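PDB 2R7L: 5-formaminoimidazole-4-carboxamide-1-(beta)-D-ribofuranosyl 5'-monophosphate synthetase from Methanocaldococcus jannaschii, which catalyses the ATP- and formate-dependent formylation of the purine intermediate AICAR to FAICAR without folates. Local coordinates for residues V202-S214 with E219-S231. Numbering follows the deposited sequence.
Sequences VVGTNFCIHYFYS and EVELLGMDKRYES. With ATP (adenosine-5'-triphosphate), chain E; AMZ (aminoimidazole 4-carboxamide ribonucleotide), chain F.
H210 lies with its ring edge along G224, where a side chain would point to the same face, and meets D226 edge-on: NE2 donates to OD1, the ring and carboxylate planes only 24° apart, though the modelled 2.5 Å is too short to be taken literally. With CG between the backbone N and the carbonyl carbon (chi1 70°), the carboxylate comes back toward H210. Its OD2 accepts a hydrogen bond from R228 NH1 on its syn lone pair, part of a salt bridge, at 3.2 Å, so the carboxylate is held at both oxygens. R228, bent at chi2 and chi3, lies flat between C208 SG over one face of its guanidinium and AMZ N2 over the other, while NE and NH2 make weak bonds to ATP O2G; D316 grips NH2 as well. A leucine in place of R228 would probably leave D226 OD2 and D316 without their charged mate and remove the weak hold on the gamma-phosphate. N206 suits its place by using both amide ends: OD1 receives R228 N at 3.0 Å, ND2 donates to S298 O. On the other face, I209 CG2 packs tightly on L222 CD1 (3.5 Å). H210 O accepts L223 N and, weakly, G224 N, marking a classic beta bulge in this antiparallel hairpin, whose polar end lines the ATP-grasp active site between ATP and AICAR.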
loop_
_atom_site.group_PDB
_atom_site.type_symbol
_atom_site.label_atom_id
_atom_site.label_comp_id
_atom_site.label_asym_id
_atom_site.label_seq_id
_atom_site.Cartn_x
_atom_site.Cartn_y
_atom_site.Cartn_z
ATOM N N VAL A 202 6.465 -30.304 31.454
ATOM C CA VAL A 202 7.606 -29.847 30.663
ATOM C C VAL A 202 7.928 -28.411 31.040
ATOM O O VAL A 202 7.049 -27.553 31.051
ATOM C CB VAL A 202 7.348 -29.953 29.144
ATOM C CG1 VAL A 202 8.505 -29.329 28.363
ATOM C CG2 VAL A 202 7.147 -31.424 28.733
ATOM N N VAL A 203 9.187 -28.150 31.368
ATOM C CA VAL A 203 9.569 -26.819 31.813
ATOM C C VAL A 203 10.266 -26.059 30.689
ATOM O O VAL A 203 11.440 -26.274 30.402
ATOM C CB VAL A 203 10.451 -26.866 33.079
ATOM C CG1 VAL A 203 10.670 -25.464 33.625
ATOM C CG2 VAL A 203 9.808 -27.760 34.138
ATOM N N GLY A 204 9.528 -25.169 30.043
ATOM C CA GLY A 204 10.097 -24.413 28.944
ATOM C C GLY A 204 9.260 -23.243 28.478
ATOM O O GLY A 204 8.363 -22.768 29.182
ATOM N N THR A 205 9.574 -22.776 27.279
ATOM C CA THR A 205 8.909 -21.627 26.695
ATOM C C THR A 205 7.806 -22.080 25.737
ATOM O O THR A 205 8.020 -22.961 24.910
ATOM C CB THR A 205 9.930 -20.736 25.975
ATOM O OG1 THR A 205 10.907 -21.556 25.319
ATOM C CG2 THR A 205 10.649 -19.855 26.965
ATOM N N ASN A 206 6.624 -21.486 25.872
ATOM C CA ASN A 206 5.483 -21.817 25.027
ATOM C C ASN A 206 5.535 -21.195 23.627
ATOM O O ASN A 206 5.668 -19.974 23.466
ATOM C CB ASN A 206 4.188 -21.393 25.713
ATOM C CG ASN A 206 2.947 -21.799 24.932
ATOM O OD1 ASN A 206 1.949 -21.090 24.952
ATOM N ND2 ASN A 206 2.999 -22.947 24.257
ATOM N N PHE A 207 5.429 -22.055 22.624
ATOM C CA PHE A 207 5.276 -21.637 21.236
ATOM C C PHE A 207 4.123 -22.428 20.661
ATOM O O PHE A 207 4.250 -23.627 20.442
ATOM C CB PHE A 207 6.534 -21.973 20.437
ATOM C CG PHE A 207 7.749 -21.202 20.863
ATOM C CD1 PHE A 207 8.005 -19.946 20.339
ATOM C CD2 PHE A 207 8.645 -21.741 21.779
ATOM C CE1 PHE A 207 9.133 -19.232 20.722
ATOM C CE2 PHE A 207 9.766 -21.035 22.169
ATOM C CZ PHE A 207 10.007 -19.766 21.637
ATOM N N CYS A 208 2.985 -21.766 20.465
ATOM C CA CYS A 208 1.891 -22.350 19.711
ATOM C C CYS A 208 2.114 -21.989 18.245
ATOM O O CYS A 208 1.985 -20.835 17.848
ATOM C CB CYS A 208 0.542 -21.844 20.222
ATOM S SG CYS A 208 0.290 -22.085 22.026
ATOM N N ILE A 209 2.480 -22.989 17.453
ATOM C CA ILE A 209 2.920 -22.778 16.080
ATOM C C ILE A 209 1.784 -23.020 15.094
ATOM O O ILE A 209 1.202 -24.112 15.039
ATOM C CB ILE A 209 4.118 -23.690 15.756
ATOM C CG1 ILE A 209 5.225 -23.471 16.801
ATOM C CG2 ILE A 209 4.633 -23.415 14.352
ATOM C CD1 ILE A 209 6.207 -24.629 16.943
ATOM N N HIS A 210 1.458 -21.990 14.322
ATOM C CA HIS A 210 0.335 -22.079 13.398
ATOM C C HIS A 210 0.815 -22.358 11.974
ATOM O O HIS A 210 1.504 -21.539 11.354
ATOM C CB HIS A 210 -0.533 -20.823 13.491
ATOM C CG HIS A 210 -0.883 -20.444 14.899
ATOM N ND1 HIS A 210 -1.995 -20.932 15.550
ATOM C CD2 HIS A 210 -0.254 -19.636 15.787
ATOM C CE1 HIS A 210 -2.041 -20.439 16.774
ATOM N NE2 HIS A 210 -0.998 -19.645 16.941
ATOM N N TYR A 211 0.473 -23.540 11.474
ATOM C CA TYR A 211 0.874 -23.947 10.131
ATOM C C TYR A 211 -0.318 -23.872 9.177
ATOM O O TYR A 211 -1.469 -23.789 9.604
ATOM C CB TYR A 211 1.390 -25.392 10.113
ATOM C CG TYR A 211 2.539 -25.740 11.038
ATOM C CD1 TYR A 211 3.826 -25.881 10.543
ATOM C CD2 TYR A 211 2.326 -25.982 12.396
ATOM C CE1 TYR A 211 4.879 -26.228 11.372
ATOM C CE2 TYR A 211 3.375 -26.322 13.238
ATOM C CZ TYR A 211 4.645 -26.451 12.713
ATOM O OH TYR A 211 5.691 -26.784 13.525
ATOM N N PHE A 212 -0.031 -23.936 7.881
ATOM C CA PHE A 212 -1.065 -24.089 6.868
ATOM C C PHE A 212 -0.572 -25.107 5.852
ATOM O O PHE A 212 0.489 -24.917 5.253
ATOM C CB PHE A 212 -1.357 -22.757 6.163
ATOM C CG PHE A 212 -2.548 -22.805 5.236
ATOM C CD1 PHE A 212 -3.809 -22.502 5.700
ATOM C CD2 PHE A 212 -2.403 -23.181 3.906
ATOM C CE1 PHE A 212 -4.913 -22.546 4.854
ATOM C CE2 PHE A 212 -3.505 -23.234 3.060
ATOM C CZ PHE A 212 -4.762 -22.920 3.542
ATOM N N TYR A 213 -1.312 -26.204 5.691
ATOM C CA TYR A 213 -1.023 -27.137 4.603
ATOM C C TYR A 213 -1.882 -26.789 3.395
ATOM O O TYR A 213 -3.112 -26.809 3.462
ATOM C CB TYR A 213 -1.262 -28.608 4.981
ATOM C CG TYR A 213 -1.037 -29.526 3.787
ATOM C CD1 TYR A 213 0.242 -29.779 3.317
ATOM C CD2 TYR A 213 -2.105 -30.095 3.104
ATOM C CE1 TYR A 213 0.453 -30.600 2.208
ATOM C CE2 TYR A 213 -1.900 -30.909 2.001
ATOM C CZ TYR A 213 -0.624 -31.156 1.562
ATOM O OH TYR A 213 -0.427 -31.973 0.461
ATOM N N SER A 214 -1.219 -26.465 2.298
ATOM C CA SER A 214 -1.910 -26.174 1.060
ATOM C C SER A 214 -1.950 -27.429 0.203
ATOM O O SER A 214 -0.914 -27.859 -0.296
ATOM C CB SER A 214 -1.174 -25.075 0.301
ATOM O OG SER A 214 -1.693 -24.973 -1.011
ATOM N N GLU A 219 2.186 -28.237 0.252
ATOM C CA GLU A 219 3.224 -27.557 1.010
ATOM C C GLU A 219 2.718 -27.184 2.395
ATOM O O GLU A 219 1.564 -26.775 2.559
ATOM C CB GLU A 219 3.671 -26.297 0.265
ATOM C CG GLU A 219 4.958 -25.668 0.779
ATOM C CD GLU A 219 5.040 -24.182 0.461
ATOM O OE1 GLU A 219 6.113 -23.577 0.669
ATOM O OE2 GLU A 219 4.026 -23.613 0.004
ATOM N N VAL A 220 3.588 -27.352 3.391
ATOM C CA VAL A 220 3.310 -26.906 4.756
ATOM C C VAL A 220 3.940 -25.531 4.938
ATOM O O VAL A 220 5.140 -25.361 4.741
ATOM C CB VAL A 220 3.887 -27.883 5.808
ATOM C CG1 VAL A 220 3.831 -27.266 7.202
ATOM C CG2 VAL A 220 3.143 -29.213 5.776
ATOM N N GLU A 221 3.129 -24.547 5.301
ATOM C CA GLU A 221 3.640 -23.185 5.472
ATOM C C GLU A 221 3.588 -22.794 6.935
ATOM O O GLU A 221 2.679 -23.205 7.649
ATOM C CB GLU A 221 2.799 -22.188 4.660
ATOM C CG GLU A 221 2.626 -22.577 3.199
ATOM C CD GLU A 221 1.511 -21.817 2.509
ATOM O OE1 GLU A 221 0.911 -20.898 3.119
ATOM O OE2 GLU A 221 1.227 -22.149 1.345
ATOM N N LEU A 222 4.549 -21.984 7.369
ATOM C CA LEU A 222 4.504 -21.386 8.695
ATOM C C LEU A 222 3.906 -19.981 8.659
ATOM O O LEU A 222 4.439 -19.071 7.994
ATOM C CB LEU A 222 5.899 -21.356 9.324
ATOM C CG LEU A 222 6.043 -20.550 10.617
ATOM C CD1 LEU A 222 5.293 -21.206 11.765
ATOM C CD2 LEU A 222 7.521 -20.392 10.949
ATOM N N LEU A 223 2.808 -19.806 9.391
ATOM C CA LEU A 223 2.047 -18.558 9.364
ATOM C C LEU A 223 2.315 -17.651 10.560
ATOM O O LEU A 223 2.284 -16.429 10.434
ATOM C CB LEU A 223 0.540 -18.843 9.240
ATOM C CG LEU A 223 -0.058 -18.833 7.822
ATOM C CD1 LEU A 223 0.023 -17.443 7.240
ATOM C CD2 LEU A 223 0.629 -19.829 6.890
ATOM N N GLY A 224 2.577 -18.245 11.717
ATOM C CA GLY A 224 2.839 -17.458 12.915
ATOM C C GLY A 224 2.865 -18.255 14.204
ATOM O O GLY A 224 2.746 -19.488 14.192
ATOM N N MET A 225 3.018 -17.544 15.324
ATOM C CA MET A 225 3.169 -18.183 16.631
ATOM C C MET A 225 2.678 -17.251 17.717
ATOM O O MET A 225 2.841 -16.026 17.617
ATOM C CB MET A 225 4.649 -18.483 16.923
ATOM C CG MET A 225 5.370 -19.320 15.890
ATOM S SD MET A 225 7.081 -19.577 16.418
ATOM C CE MET A 225 7.726 -20.542 15.051
ATOM N N ASP A 226 2.113 -17.836 18.767
ATOM C CA ASP A 226 1.740 -17.092 19.967
ATOM C C ASP A 226 2.129 -17.884 21.212
ATOM O O ASP A 226 2.402 -19.088 21.146
ATOM C CB ASP A 226 0.229 -16.816 19.998
ATOM C CG ASP A 226 -0.597 -18.083 20.240
ATOM O OD1 ASP A 226 -0.685 -18.910 19.307
ATOM O OD2 ASP A 226 -1.171 -18.248 21.350
ATOM N N LYS A 227 2.166 -17.198 22.345
ATOM C CA LYS A 227 2.225 -17.877 23.628
ATOM C C LYS A 227 0.931 -17.577 24.367
ATOM O O LYS A 227 0.382 -16.480 24.249
ATOM C CB LYS A 227 3.466 -17.470 24.429
ATOM C CG LYS A 227 3.433 -16.085 25.025
ATOM C CD LYS A 227 4.508 -15.938 26.086
ATOM C CE LYS A 227 4.282 -14.696 26.912
ATOM N NZ LYS A 227 5.054 -14.712 28.175
ATOM N N ARG A 228 0.430 -18.564 25.102
ATOM C CA ARG A 228 -0.854 -18.437 25.775
ATOM C C ARG A 228 -0.772 -17.456 26.928
ATOM O O ARG A 228 0.285 -17.293 27.541
ATOM C CB ARG A 228 -1.319 -19.787 26.319
ATOM C CG ARG A 228 -1.413 -20.889 25.290
ATOM C CD ARG A 228 -2.357 -20.499 24.175
ATOM N NE ARG A 228 -3.029 -21.661 23.611
ATOM C CZ ARG A 228 -3.404 -21.768 22.342
ATOM N NH1 ARG A 228 -3.164 -20.782 21.488
ATOM N NH2 ARG A 228 -4.015 -22.870 21.924
ATOM N N TYR A 229 -1.904 -16.821 27.218
ATOM C CA TYR A 229 -2.049 -15.914 28.347
ATOM C C TYR A 229 -3.225 -16.480 29.123
ATOM O O TYR A 229 -4.386 -16.317 28.727
ATOM C CB TYR A 229 -2.343 -14.499 27.849
ATOM C CG TYR A 229 -2.037 -13.393 28.821
ATOM C CD1 TYR A 229 -0.963 -13.488 29.688
ATOM C CD2 TYR A 229 -2.794 -12.232 28.845
ATOM C CE1 TYR A 229 -0.667 -12.485 30.564
ATOM C CE2 TYR A 229 -2.496 -11.205 29.722
ATOM C CZ TYR A 229 -1.431 -11.348 30.579
ATOM O OH TYR A 229 -1.111 -10.355 31.469
ATOM N N GLU A 230 -2.915 -17.168 30.219
ATOM C CA GLU A 230 -3.890 -17.984 30.939
ATOM C C GLU A 230 -4.151 -17.482 32.365
ATOM O O GLU A 230 -3.255 -16.968 33.024
ATOM C CB GLU A 230 -3.433 -19.448 30.928
ATOM C CG GLU A 230 -3.494 -20.070 29.534
ATOM C CD GLU A 230 -2.636 -21.306 29.372
ATOM O OE1 GLU A 230 -1.678 -21.491 30.157
ATOM O OE2 GLU A 230 -2.919 -22.091 28.438
ATOM N N SER A 231 -5.399 -17.602 32.810
ATOM C CA SER A 231 -5.805 -17.189 34.153
ATOM C C SER A 231 -6.287 -18.427 34.931
ATOM O O SER A 231 -7.045 -19.223 34.396
ATOM C CB SER A 231 -6.928 -16.158 34.055
ATOM O OG SER A 231 -7.173 -15.527 35.302
HETATM P PG ATP E . -6.524 -24.456 25.281
HETATM O O1G ATP E . -7.490 -24.679 24.139
HETATM O O2G ATP E . -5.095 -24.197 24.847
HETATM O O3G ATP E . -7.036 -23.489 26.323
HETATM P PB ATP E . -5.749 -27.193 25.458
HETATM O O1B ATP E . -5.349 -26.937 24.026
HETATM O O2B ATP E . -6.610 -28.400 25.761
HETATM O O3B ATP E . -6.493 -25.884 26.052
HETATM P PA ATP E . -4.185 -28.038 27.722
HETATM O O1A ATP E . -3.537 -29.375 27.475
HETATM O O2A ATP E . -5.450 -27.901 28.526
HETATM O O3A ATP E . -4.368 -27.295 26.291
HETATM O "O5'" ATP E . -3.075 -27.109 28.407
HETATM C "C5'" ATP E . -3.475 -25.935 29.095
HETATM C "C4'" ATP E . -2.220 -25.257 29.620
HETATM O "O4'" ATP E . -1.598 -26.066 30.624
HETATM C "C3'" ATP E . -1.164 -25.065 28.546
HETATM O "O3'" ATP E . -1.356 -23.850 27.814
HETATM C "C2'" ATP E . 0.125 -25.059 29.345
HETATM O "O2'" ATP E . 0.392 -23.751 29.849
HETATM C "C1'" ATP E . -0.173 -25.982 30.520
HETATM N N9 ATP E . 0.342 -27.322 30.181
HETATM C C8 ATP E . -0.341 -28.258 29.494
HETATM N N7 ATP E . 0.406 -29.377 29.330
HETATM C C5 ATP E . 1.589 -29.168 29.938
HETATM C C6 ATP E . 2.826 -29.952 30.151
HETATM N N6 ATP E . 2.954 -31.211 29.666
HETATM N N1 ATP E . 3.826 -29.355 30.828
HETATM C C2 ATP E . 3.714 -28.097 31.311
HETATM N N3 ATP E . 2.617 -27.337 31.162
HETATM C C4 ATP E . 1.546 -27.804 30.486
HETATM O O5 AMZ F . -7.238 -17.478 22.227
HETATM C C6 AMZ F . -7.096 -18.702 22.275
HETATM N N2 AMZ F . -5.920 -19.323 22.284
HETATM C C3A AMZ F . -8.307 -19.619 22.346
HETATM C C7A AMZ F . -8.303 -20.991 22.524
HETATM N N3 AMZ F . -7.244 -21.791 22.662
HETATM N N1 AMZ F . -9.569 -19.216 22.264
HETATM C C5 AMZ F . -10.337 -20.308 22.379
HETATM N N AMZ F . -9.563 -21.388 22.539
HETATM C C1 AMZ F . -10.033 -22.786 22.688
HETATM C C2 AMZ F . -10.317 -23.164 24.142
HETATM C C3 AMZ F . -11.828 -23.064 24.247
HETATM O O2 AMZ F . -12.308 -24.081 25.124
HETATM O O1 AMZ F . -9.904 -24.523 24.327
HETATM O O AMZ F . -11.284 -22.821 21.981
HETATM C C AMZ F . -12.284 -23.395 22.829
HETATM C C4 AMZ F . -13.615 -22.703 22.474
HETATM O O3 AMZ F . -13.496 -21.294 22.647
HETATM P P AMZ F . -14.670 -20.488 23.334
HETATM O OP1 AMZ F . -15.942 -20.464 22.567
HETATM O O4 AMZ F . -14.907 -21.137 24.786
HETATM O OP2 AMZ F . -14.125 -18.984 23.597
#